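Local coordinates for protein insecticidal Delta-Endotoxin Cry8Ea1 (Bacillus Thuringiensis, PDB 3EB7) that is an insecticidal three-domain crystal toxin, toxic to larvae of the beetle Holotrichia parallela, and probably kills by forming pores in midgut membranes, at residues M211-L216 against L238-Y243; S413-Y418 against A437-T442. All blocks are in the same frame, centred on the assembly; numbering follows the deposited sequence.

Contact 1 of 2, residues M211-L216 against L238-Y243; sequences MTLSVL and LTREVY
Thr212 and Leu213, on neighbouring positions of helix 198-220, lie against the side chains of Arg240 and Val242, and what joins the two segments is van der Waals packing of methyls on one another and on the arginine chain and head. The methyl of Thr212 is the central piece. With CG2 anti to the backbone N and OG1 at chi1 -58°, the methyl is aimed at the strand segment while the hydroxyl bonds back to Arg208 O in its own helix. CG2 then sits 3.9 Å from Arg240 NE and equally near Arg240 CG, the two side chains lying alongside but pointing opposite ways. The same methyl meets Val242 CG1 at 4.0 Å. Here the backbones stand well apart, Thr212 CA and Val242 CA being 7.8 Å from each other, so the gap is bridged by side chains.

Leu213 reaches in from beside Thr212. Its branch runs roughly perpendicular to the Arg240 side chain and brings CD2 to 3.6 Å from Arg240 NH2. Val242 CG1 lies 3.8 Å above the guanidinium plane of Arg240, displaced toward its rim, and so packs over one face of the group from within the same segment.

The polar part of the contact belongs to Arg240, whose chain bends at chi2 (-72°) to carry its head back toward the helix. NH2 forms a salt bridge with Asp217, further along helix 198-220, and probably hydrogen-bonds to His414 NE2. Two partners on one nitrogen should restrict rotation of the guanidinium.

Together, the Arg240 link and the methyl packing join the helical N-terminal domain to the beta-rich second domain, an interdomain interface of the three-domain Cry toxin fold.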
loop_
_atom_site.group_PDB
_atom_site.type_symbol
_atom_site.label_atom_id
_atom_site.label_comp_id
_atom_site.label_asym_id
_atom_site.label_seq_id
_atom_site.Cartn_x
_atom_site.Cartn_y
_atom_site.Cartn_z
ATOM N N MET A 211 0.218 -0.458 9.853
ATOM C CA MET A 211 -0.038 0.969 9.626
ATOM C C MET A 211 0.175 1.430 8.200
ATOM O O MET A 211 -0.378 2.432 7.794
ATOM C CB MET A 211 0.767 1.851 10.604
ATOM C CG MET A 211 0.465 1.557 12.087
ATOM S SD MET A 211 -1.310 1.643 12.484
ATOM C CE MET A 211 -1.430 3.412 12.774
ATOM N N THR A 212 0.983 0.712 7.433
ATOM C CA THR A 212 1.022 0.927 6.008
ATOM C C THR A 212 -0.370 0.631 5.447
ATOM O O THR A 212 -0.906 1.431 4.677
ATOM C CB THR A 212 2.023 -0.015 5.354
ATOM O OG1 THR A 212 3.318 0.200 5.933
ATOM C CG2 THR A 212 2.085 0.208 3.805
ATOM N N LEU A 213 -0.924 -0.533 5.823
ATOM C CA LEU A 213 -2.268 -0.950 5.438
ATOM C C LEU A 213 -3.371 -0.020 5.948
ATOM O O LEU A 213 -4.260 0.318 5.195
ATOM C CB LEU A 213 -2.564 -2.386 5.937
ATOM C CG LEU A 213 -1.706 -3.490 5.377
ATOM C CD1 LEU A 213 -1.842 -4.718 6.210
ATOM C CD2 LEU A 213 -2.030 -3.743 3.896
ATOM N N SER A 214 -3.298 0.383 7.218
ATOM C CA SER A 214 -4.380 1.149 7.882
ATOM C C SER A 214 -4.293 2.672 7.788
ATOM O O SER A 214 -5.243 3.374 8.166
ATOM C CB SER A 214 -4.455 0.796 9.384
ATOM O OG SER A 214 -4.527 -0.612 9.582
ATOM N N VAL A 215 -3.146 3.190 7.360
ATOM C CA VAL A 215 -2.925 4.611 7.439
ATOM C C VAL A 215 -2.350 5.061 6.116
ATOM O O VAL A 215 -3.000 5.778 5.397
ATOM C CB VAL A 215 -2.008 5.045 8.647
ATOM C CG1 VAL A 215 -1.686 6.585 8.555
ATOM C CG2 VAL A 215 -2.679 4.782 9.958
ATOM N N LEU A 216 -1.139 4.618 5.803
ATOM C CA LEU A 216 -0.459 5.003 4.573
ATOM C C LEU A 216 -1.217 4.726 3.288
ATOM O O LEU A 216 -1.281 5.601 2.427
ATOM C CB LEU A 216 0.956 4.399 4.503
ATOM C CG LEU A 216 1.916 4.810 5.627
ATOM C CD1 LEU A 216 3.232 4.261 5.244
ATOM C CD2 LEU A 216 1.980 6.386 5.880
ATOM N N LEU A 238 -0.582 0.772 -5.822
ATOM C CA LEU A 238 0.276 0.808 -4.616
ATOM C C LEU A 238 1.387 -0.185 -4.819
ATOM O O LEU A 238 1.124 -1.379 -4.855
ATOM C CB LEU A 238 -0.524 0.454 -3.353
ATOM C CG LEU A 238 -1.770 1.288 -3.064
ATOM C CD1 LEU A 238 -2.490 0.786 -1.815
ATOM C CD2 LEU A 238 -1.388 2.728 -2.873
ATOM N N THR A 239 2.633 0.305 -4.920
ATOM C CA THR A 239 3.762 -0.548 -5.293
ATOM C C THR A 239 4.635 -0.994 -4.152
ATOM O O THR A 239 5.480 -1.860 -4.338
ATOM C CB THR A 239 4.673 0.076 -6.389
ATOM O OG1 THR A 239 5.259 1.300 -5.905
ATOM C CG2 THR A 239 3.904 0.253 -7.752
ATOM N N ARG A 240 4.443 -0.401 -2.973
ATOM C CA ARG A 240 5.184 -0.823 -1.766
ATOM C C ARG A 240 5.011 -2.309 -1.471
ATOM O O ARG A 240 3.934 -2.885 -1.699
ATOM C CB ARG A 240 4.749 -0.004 -0.545
ATOM C CG ARG A 240 3.506 -0.537 0.213
ATOM C CD ARG A 240 2.172 -0.363 -0.512
ATOM N NE ARG A 240 1.029 -0.961 0.211
ATOM C CZ ARG A 240 0.728 -2.266 0.221
ATOM N NH1 ARG A 240 1.494 -3.148 -0.443
ATOM N NH2 ARG A 240 -0.341 -2.704 0.902
ATOM N N GLU A 241 6.080 -2.913 -0.955
ATOM C CA GLU A 241 6.060 -4.269 -0.413
ATOM C C GLU A 241 5.760 -4.182 1.077
ATOM O O GLU A 241 6.332 -3.319 1.758
ATOM C CB GLU A 241 7.458 -4.859 -0.496
ATOM C CG GLU A 241 7.726 -5.764 -1.656
ATOM C CD GLU A 241 9.169 -6.280 -1.601
ATOM O OE1 GLU A 241 10.066 -5.503 -1.140
ATOM O OE2 GLU A 241 9.390 -7.462 -1.975
ATOM N N VAL A 242 4.927 -5.103 1.575
ATOM C CA VAL A 242 4.719 -5.307 3.019
ATOM C C VAL A 242 5.253 -6.692 3.384
ATOM O O VAL A 242 5.306 -7.595 2.548
ATOM C CB VAL A 242 3.218 -5.174 3.463
ATOM C CG1 VAL A 242 2.699 -3.709 3.287
ATOM C CG2 VAL A 242 2.312 -6.162 2.714
ATOM N N TYR A 243 5.690 -6.846 4.628
ATOM C CA TYR A 243 6.231 -8.102 5.077
ATOM C C TYR A 243 5.369 -8.687 6.181
ATOM O O TYR A 243 5.047 -7.981 7.152
ATOM C CB TYR A 243 7.647 -7.900 5.573
ATOM C CG TYR A 243 8.618 -7.459 4.501
ATOM C CD1 TYR A 243 8.627 -6.129 4.010
ATOM C CD2 TYR A 243 9.546 -8.348 3.994
ATOM C CE1 TYR A 243 9.569 -5.722 3.015
ATOM C CE2 TYR A 243 10.484 -7.940 3.001
ATOM C CZ TYR A 243 10.487 -6.650 2.538
ATOM O OH TYR A 243 11.416 -6.307 1.600
#

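Contact 2 of 2, residues S413-Y418 against A437-T442; sequences SHRLNY and ADRTNT
This is a buried contact between two arginines and a backbone carbonyl, where strand 414-422 faces the loop that follows strand 427-434. Arg415 does the reaching: its chain leaves the strand toward the loop and bends at chi3 (78°), bringing NH2 to 3.0 Å from Ala437 O. That hydrogen bond is weak, with an N-H...O angle of only 123°. The strongest polar partner of the head is Thr433, whose OG1 bonds to NH1, and NH1 also bonds to His434 O.

Whereas Ala437 O meets Arg415 at NH2, Arg439 meets it at CD and NE. Its outstretched chain runs counter to that of Arg415, NH2 lying 3.9 Å from Arg415 CD, and the two guanidinium planes stand 85° apart. Asp340 OD1 makes salt bridges with both Arg415 NE and Arg439 NH2, and this shared carboxylate probably offsets the like charges.

Beyond the arginines, Asp438 shapes the loop through an Asx motif: OD1 accepts from Asn441 N at 3.0 Å, while OD2 takes Thr442 N at 3.2 Å on its syn side. The contact thus lies between the outer strand 414-422, the start of strand 340-352 at Asp340, and the loop leading into strand 442-443.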
loop_
_atom_site.group_PDB
_atom_site.type_symbol
_atom_site.label_atom_id
_atom_site.label_comp_id
_atom_site.label_asym_id
_atom_site.label_seq_id
_atom_site.Cartn_x
_atom_site.Cartn_y
_atom_site.Cartn_z
ATOM N N SER A 413 -6.190 -9.237 -1.599
ATOM C CA SER A 413 -5.647 -7.872 -1.626
ATOM C C SER A 413 -4.158 -7.823 -1.986
ATOM O O SER A 413 -3.694 -6.789 -2.459
ATOM C CB SER A 413 -5.916 -7.149 -0.309
ATOM O OG SER A 413 -5.394 -7.871 0.795
ATOM N N HIS A 414 -3.442 -8.937 -1.793
ATOM C CA HIS A 414 -1.994 -9.025 -1.977
ATOM C C HIS A 414 -1.606 -10.335 -2.595
ATOM O O HIS A 414 -2.392 -11.289 -2.602
ATOM C CB HIS A 414 -1.240 -8.859 -0.633
ATOM C CG HIS A 414 -1.397 -7.500 -0.032
ATOM N ND1 HIS A 414 -2.584 -7.073 0.541
ATOM C CD2 HIS A 414 -0.542 -6.448 0.036
ATOM C CE1 HIS A 414 -2.444 -5.826 0.966
ATOM N NE2 HIS A 414 -1.208 -5.428 0.678
ATOM N N ARG A 415 -0.386 -10.357 -3.148
ATOM C CA ARG A 415 0.193 -11.557 -3.760
ATOM C C ARG A 415 1.585 -11.724 -3.168
ATOM O O ARG A 415 2.194 -10.714 -2.776
ATOM C CB ARG A 415 0.280 -11.393 -5.277
ATOM C CG ARG A 415 1.264 -10.324 -5.686
ATOM C CD ARG A 415 1.498 -10.312 -7.147
ATOM N NE ARG A 415 0.412 -9.656 -7.864
ATOM C CZ ARG A 415 0.134 -8.356 -7.823
ATOM N NH1 ARG A 415 0.885 -7.516 -7.116
ATOM N NH2 ARG A 415 -0.888 -7.891 -8.524
ATOM N N LEU A 416 2.086 -12.967 -3.106
ATOM C CA LEU A 416 3.442 -13.238 -2.609
ATOM C C LEU A 416 4.455 -12.655 -3.597
ATOM O O LEU A 416 4.355 -12.896 -4.813
ATOM C CB LEU A 416 3.709 -14.741 -2.407
ATOM C CG LEU A 416 5.084 -15.122 -1.806
ATOM C CD1 LEU A 416 5.184 -14.555 -0.380
ATOM C CD2 LEU A 416 5.295 -16.655 -1.813
ATOM N N ASN A 417 5.431 -11.918 -3.066
ATOM C CA ASN A 417 6.420 -11.267 -3.878
ATOM C C ASN A 417 7.820 -11.855 -3.693
ATOM O O ASN A 417 8.572 -11.990 -4.655
ATOM C CB ASN A 417 6.422 -9.754 -3.566
ATOM C CG ASN A 417 7.446 -8.956 -4.400
ATOM O OD1 ASN A 417 7.822 -9.336 -5.506
ATOM N ND2 ASN A 417 7.897 -7.869 -3.855
ATOM N N TYR A 418 8.184 -12.197 -2.466
ATOM C CA TYR A 418 9.535 -12.600 -2.182
ATOM C C TYR A 418 9.599 -13.359 -0.850
ATOM O O TYR A 418 8.655 -13.319 -0.046
ATOM C CB TYR A 418 10.430 -11.342 -2.149
ATOM C CG TYR A 418 11.841 -11.578 -2.655
ATOM C CD1 TYR A 418 12.112 -11.647 -4.030
ATOM C CD2 TYR A 418 12.903 -11.731 -1.755
ATOM C CE1 TYR A 418 13.432 -11.883 -4.483
ATOM C CE2 TYR A 418 14.218 -11.954 -2.198
ATOM C CZ TYR A 418 14.463 -12.034 -3.546
ATOM O OH TYR A 418 15.744 -12.267 -3.967
ATOM N N ALA A 437 -1.392 -3.130 -8.113
ATOM C CA ALA A 437 -0.183 -3.013 -8.884
ATOM C C ALA A 437 -0.133 -4.132 -9.941
ATOM O O ALA A 437 0.176 -5.273 -9.652
ATOM C CB ALA A 437 1.002 -3.071 -7.940
ATOM N N ASP A 438 -0.437 -3.783 -11.179
ATOM C CA ASP A 438 -0.664 -4.786 -12.195
ATOM C C ASP A 438 0.642 -5.379 -12.720
ATOM O O ASP A 438 1.717 -4.870 -12.455
ATOM C CB ASP A 438 -1.601 -4.247 -13.318
ATOM C CG ASP A 438 -0.932 -3.217 -14.251
ATOM O OD1 ASP A 438 0.285 -2.915 -14.153
ATOM O OD2 ASP A 438 -1.655 -2.698 -15.123
ATOM N N ARG A 439 0.502 -6.454 -13.481
ATOM C CA ARG A 439 1.597 -7.213 -14.060
ATOM C C ARG A 439 2.056 -6.734 -15.430
ATOM O O ARG A 439 3.120 -7.134 -15.907
ATOM C CB ARG A 439 1.143 -8.666 -14.194
ATOM C CG ARG A 439 0.888 -9.339 -12.863
ATOM C CD ARG A 439 0.654 -10.839 -13.114
ATOM N NE ARG A 439 0.831 -11.497 -11.848
ATOM C CZ ARG A 439 1.925 -12.131 -11.473
ATOM N NH1 ARG A 439 2.936 -12.271 -12.313
ATOM N NH2 ARG A 439 1.981 -12.645 -10.248
ATOM N N THR A 440 1.262 -5.874 -16.049
ATOM C CA THR A 440 1.345 -5.609 -17.485
ATOM C C THR A 440 1.590 -4.142 -17.831
ATOM O O THR A 440 1.783 -3.810 -19.026
ATOM C CB THR A 440 -0.008 -6.015 -18.183
ATOM O OG1 THR A 440 -1.097 -5.498 -17.410
ATOM C CG2 THR A 440 -0.178 -7.561 -18.301
ATOM N N ASN A 441 1.546 -3.255 -16.825
ATOM C CA ASN A 441 1.540 -1.805 -17.112
ATOM C C ASN A 441 0.564 -1.423 -18.257
ATOM O O ASN A 441 0.953 -0.856 -19.298
ATOM C CB ASN A 441 2.954 -1.298 -17.415
ATOM C CG ASN A 441 3.867 -1.360 -16.218
ATOM O OD1 ASN A 441 3.433 -1.137 -15.083
ATOM N ND2 ASN A 441 5.145 -1.661 -16.460
ATOM N N THR A 442 -0.703 -1.752 -18.049
ATOM C CA THR A 442 -1.764 -1.497 -19.008
ATOM C C THR A 442 -2.045 -0.015 -19.050
ATOM O O THR A 442 -2.115 0.624 -18.012
ATOM C CB THR A 442 -3.056 -2.269 -18.624
ATOM O OG1 THR A 442 -2.777 -3.669 -18.641
ATOM C CG2 THR A 442 -4.226 -2.002 -19.593
#

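From the N terminus, contact 1 comes first: after helix 198-220 the chain runs through a mostly loop connection that includes strand 234-235 and returns as 238-243 to pack on that helix, closing its loop before contact 2 begins. Contact 2 then closes a second loop, the hairpin of strands 414-422 and 427-434 with its following turn. The two loops therefore stand in series. They meet in space, their centres about 14 Å apart, because strand 241-243 joins that hairpin in one three-stranded antiparallel sheet. The two also touch directly, Leu213 CD2 lying 3.6 Å from His414 CE1. Together they tie the helical bundle through this sheet to the loop entering strand 442-443.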